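Local coordinates for AvrRxo1-ORF1 (PDB 4Z8T), which is a type III effector of a plant-pathogenic Xanthomonas that carries a polynucleotide kinase domain and probably phosphorylates a nucleotide-like substrate, at residues 2-14 with 119-131. Residues are numbered along the deposited sequence; the frame is centred on the assembly and turned at random.
Sequences QRKGTDEIYGLGS and KIFSSAQVHSESS
A capping box, Ser122 with Gln125, opens helix 123-131, and the same Gln125 ties down the N-terminal arm at 2-6. Gln125 OE1 accepts from Ser122 N at 3.0 Å, and Ser122 OG accepts from Gln125 N. Extended beyond CG (chi2 -175°), the Gln125 side chain carries its amide out to the arm, where NE2 donates to Lys4 O at 2.7 Å, nearly in its own amide plane. Gln2 crosses it with the two amide planes 88° apart, its CB against the Gln125 amide. The Gln125 backbone also takes part: at the kink, where the amides of Ser128 and Glu129 make no bond to the preceding turn, Gln125 O receives Thr6 N at 2.9 Å. Thr6, in the first turn of helix 6-10, divides its side chain. OG1 donates to Glu129 OE1 at 2.6 Å, meeting it from above the carboxylate plane, and accepts from a water that itself accepts from Glu129 N. CG2 makes a CH-pi contact, 3.7 Å from the Phe121 ring centroid, while Ile120 CD1 covers the opposite face. Tyr10 brings OH to the edge of that ring, 3.6 Å from Phe121 CZ. Arg36 and His40 hold Glu129 OE2, which probably keeps the carboxylate anionic and fixes it to accept from Thr6 OG1. Two backbone groups left over by the kink, Gln125 O directly and Glu129 N through water, thus join the Gln125 and Glu129 side chains in anchoring the arm.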
# COMPACT_ATOMS: atom_id res chain seq x y z
N GLN A 2 24.04 -10.19 -27.64
CA GLN A 2 25.20 -9.57 -28.28
C GLN A 2 25.28 -8.08 -27.95
O GLN A 2 24.58 -7.60 -27.05
CB GLN A 2 25.19 -9.84 -29.78
CG GLN A 2 25.09 -11.32 -30.15
CD GLN A 2 23.69 -11.76 -30.58
OE1 GLN A 2 22.98 -12.43 -29.83
NE2 GLN A 2 23.32 -11.39 -31.80
N ARG A 3 26.12 -7.33 -28.67
CA ARG A 3 26.52 -5.99 -28.20
C ARG A 3 26.40 -4.82 -29.19
O ARG A 3 25.84 -3.77 -28.85
CB ARG A 3 27.94 -6.05 -27.64
CG ARG A 3 28.44 -4.73 -27.06
CD ARG A 3 27.63 -4.31 -25.84
NE ARG A 3 28.01 -5.05 -24.63
CZ ARG A 3 27.55 -4.77 -23.42
NH1 ARG A 3 27.95 -5.50 -22.38
NH2 ARG A 3 26.69 -3.78 -23.23
N LYS A 4 26.96 -4.97 -30.38
CA LYS A 4 26.93 -3.90 -31.38
C LYS A 4 25.51 -3.76 -31.93
O LYS A 4 24.90 -4.75 -32.33
CB LYS A 4 27.89 -4.23 -32.52
CG LYS A 4 28.72 -3.06 -33.03
CD LYS A 4 29.97 -3.57 -33.73
CE LYS A 4 31.14 -2.60 -33.56
NZ LYS A 4 31.01 -1.37 -34.39
N GLY A 5 24.98 -2.54 -31.95
CA GLY A 5 23.65 -2.30 -32.49
C GLY A 5 23.66 -2.29 -34.01
O GLY A 5 24.70 -2.02 -34.62
N THR A 6 22.52 -2.57 -34.62
CA THR A 6 22.46 -2.63 -36.08
C THR A 6 22.64 -1.26 -36.70
O THR A 6 23.03 -1.16 -37.86
CB THR A 6 21.18 -3.28 -36.59
OG1 THR A 6 20.05 -2.63 -36.00
CG2 THR A 6 21.17 -4.77 -36.23
N ASP A 7 22.36 -0.21 -35.93
CA ASP A 7 22.59 1.13 -36.45
C ASP A 7 24.08 1.37 -36.63
O ASP A 7 24.50 2.07 -37.56
CB ASP A 7 21.93 2.20 -35.57
CG ASP A 7 22.35 2.10 -34.11
OD1 ASP A 7 22.87 1.06 -33.68
OD2 ASP A 7 22.12 3.09 -33.38
N GLU A 8 24.88 0.77 -35.76
CA GLU A 8 26.34 0.87 -35.86
C GLU A 8 26.90 -0.06 -36.94
O GLU A 8 27.82 0.31 -37.67
CB GLU A 8 26.99 0.60 -34.51
CG GLU A 8 26.77 1.71 -33.48
CD GLU A 8 26.24 1.21 -32.15
OE1 GLU A 8 26.91 0.38 -31.50
OE2 GLU A 8 25.13 1.64 -31.75
N ILE A 9 26.35 -1.27 -37.03
CA ILE A 9 26.79 -2.26 -38.01
C ILE A 9 26.47 -1.83 -39.45
O ILE A 9 27.30 -1.97 -40.36
CB ILE A 9 26.13 -3.64 -37.74
CG1 ILE A 9 26.62 -4.21 -36.40
CG2 ILE A 9 26.40 -4.62 -38.88
CD1 ILE A 9 25.87 -5.44 -35.93
N TYR A 10 25.26 -1.30 -39.66
CA TYR A 10 24.81 -1.00 -41.02
C TYR A 10 24.85 0.49 -41.36
O TYR A 10 24.58 0.87 -42.50
CB TYR A 10 23.43 -1.61 -41.27
CG TYR A 10 23.46 -3.12 -41.21
CD1 TYR A 10 24.04 -3.87 -42.22
CD2 TYR A 10 22.92 -3.80 -40.12
CE1 TYR A 10 24.07 -5.25 -42.16
CE2 TYR A 10 22.95 -5.17 -40.06
CZ TYR A 10 23.53 -5.89 -41.08
OH TYR A 10 23.56 -7.26 -41.00
N GLY A 11 25.20 1.32 -40.39
CA GLY A 11 25.35 2.74 -40.65
C GLY A 11 26.62 3.00 -41.44
O GLY A 11 27.58 2.22 -41.35
N LEU A 12 26.64 4.08 -42.21
CA LEU A 12 27.80 4.42 -43.01
C LEU A 12 28.56 5.61 -42.46
O LEU A 12 28.00 6.69 -42.30
CB LEU A 12 27.40 4.70 -44.46
CG LEU A 12 27.07 3.48 -45.31
CD1 LEU A 12 26.63 3.89 -46.71
CD2 LEU A 12 28.27 2.54 -45.36
N GLY A 13 29.84 5.40 -42.16
CA GLY A 13 30.75 6.50 -41.88
C GLY A 13 31.01 6.84 -40.42
O GLY A 13 30.85 6.01 -39.52
N SER A 14 31.42 8.09 -40.20
CA SER A 14 31.68 8.60 -38.87
C SER A 14 30.35 8.81 -38.18
O SER A 14 29.63 9.77 -38.46
CB SER A 14 32.46 9.91 -38.94
OG SER A 14 33.55 9.80 -39.83
N LYS A 119 16.94 -15.68 -36.53
CA LYS A 119 17.24 -14.50 -35.74
C LYS A 119 18.70 -14.54 -35.33
O LYS A 119 19.15 -15.47 -34.66
CB LYS A 119 16.38 -14.43 -34.47
CG LYS A 119 14.93 -14.04 -34.71
CD LYS A 119 14.16 -14.02 -33.39
CE LYS A 119 12.73 -13.53 -33.59
NZ LYS A 119 12.00 -13.39 -32.30
N ILE A 120 19.45 -13.52 -35.74
CA ILE A 120 20.85 -13.46 -35.39
C ILE A 120 21.24 -12.22 -34.59
O ILE A 120 22.36 -12.13 -34.07
CB ILE A 120 21.71 -13.61 -36.65
CG1 ILE A 120 21.30 -12.58 -37.69
CG2 ILE A 120 21.53 -15.01 -37.23
CD1 ILE A 120 22.19 -11.39 -37.70
N PHE A 121 20.32 -11.26 -34.50
CA PHE A 121 20.50 -10.09 -33.64
C PHE A 121 19.48 -10.13 -32.51
O PHE A 121 18.37 -10.63 -32.70
CB PHE A 121 20.29 -8.80 -34.42
CG PHE A 121 21.29 -8.57 -35.51
CD1 PHE A 121 22.65 -8.53 -35.23
CD2 PHE A 121 20.86 -8.34 -36.82
CE1 PHE A 121 23.57 -8.30 -36.26
CE2 PHE A 121 21.78 -8.11 -37.84
CZ PHE A 121 23.13 -8.09 -37.56
N SER A 122 19.84 -9.60 -31.35
CA SER A 122 18.91 -9.54 -30.22
C SER A 122 17.96 -8.36 -30.39
O SER A 122 18.21 -7.46 -31.19
CB SER A 122 19.68 -9.37 -28.92
OG SER A 122 20.29 -8.10 -28.84
N SER A 123 16.87 -8.37 -29.62
CA SER A 123 15.95 -7.24 -29.65
C SER A 123 16.66 -5.93 -29.36
O SER A 123 16.42 -4.92 -30.02
CB SER A 123 14.81 -7.45 -28.64
OG SER A 123 13.99 -8.53 -29.04
N ALA A 124 17.53 -5.94 -28.35
CA ALA A 124 18.24 -4.72 -28.00
C ALA A 124 19.14 -4.26 -29.15
O ALA A 124 19.29 -3.06 -29.39
CB ALA A 124 19.04 -4.91 -26.73
N GLN A 125 19.74 -5.21 -29.85
CA GLN A 125 20.58 -4.88 -30.99
C GLN A 125 19.84 -4.19 -32.13
O GLN A 125 20.43 -3.36 -32.83
CB GLN A 125 21.27 -6.14 -31.52
CG GLN A 125 22.55 -6.48 -30.80
CD GLN A 125 23.23 -7.65 -31.44
OE1 GLN A 125 22.69 -8.76 -31.47
NE2 GLN A 125 24.42 -7.42 -32.00
N VAL A 126 18.56 -4.52 -32.31
CA VAL A 126 17.79 -3.90 -33.39
C VAL A 126 16.89 -2.74 -32.95
O VAL A 126 16.20 -2.14 -33.77
CB VAL A 126 16.94 -4.93 -34.21
CG1 VAL A 126 17.84 -5.95 -34.92
CG2 VAL A 126 15.92 -5.64 -33.31
N HIS A 127 16.89 -2.41 -31.66
CA HIS A 127 15.88 -1.46 -31.17
C HIS A 127 15.98 -0.05 -31.77
O HIS A 127 14.96 0.52 -32.19
CB HIS A 127 15.87 -1.36 -29.64
CG HIS A 127 14.88 -0.36 -29.14
ND1 HIS A 127 13.52 -0.57 -29.17
CD2 HIS A 127 15.05 0.88 -28.62
CE1 HIS A 127 12.90 0.49 -28.69
NE2 HIS A 127 13.80 1.38 -28.34
N SER A 128 17.19 0.50 -31.81
CA SER A 128 17.36 1.84 -32.37
C SER A 128 16.89 1.88 -33.82
O SER A 128 16.16 2.78 -34.22
CB SER A 128 18.83 2.28 -32.29
OG SER A 128 19.19 2.51 -30.95
N GLU A 129 17.32 0.90 -34.60
CA GLU A 129 16.88 0.82 -35.98
C GLU A 129 15.36 0.68 -36.10
O GLU A 129 14.74 1.30 -36.97
CB GLU A 129 17.58 -0.36 -36.67
CG GLU A 129 17.36 -0.42 -38.17
CD GLU A 129 18.05 -1.61 -38.79
OE1 GLU A 129 18.37 -2.57 -38.04
OE2 GLU A 129 18.27 -1.60 -40.02
N SER A 130 14.75 -0.11 -35.23
CA SER A 130 13.30 -0.32 -35.31
C SER A 130 12.57 0.96 -34.94
O SER A 130 11.51 1.25 -35.48
CB SER A 130 12.86 -1.49 -34.41
OG SER A 130 12.81 -1.11 -33.05
N SER A 131 13.17 1.73 -34.03
CA SER A 131 12.57 3.00 -33.60
C SER A 131 12.64 4.00 -34.74
O SER A 131 11.67 4.72 -35.02
CB SER A 131 13.27 3.53 -32.35
OG SER A 131 12.66 4.73 -31.89
O HOH W 1 21.91 -7.64 -27.00
O HOH W 2 19.61 -0.73 -33.92
O HOH W 3 22.00 0.92 -30.88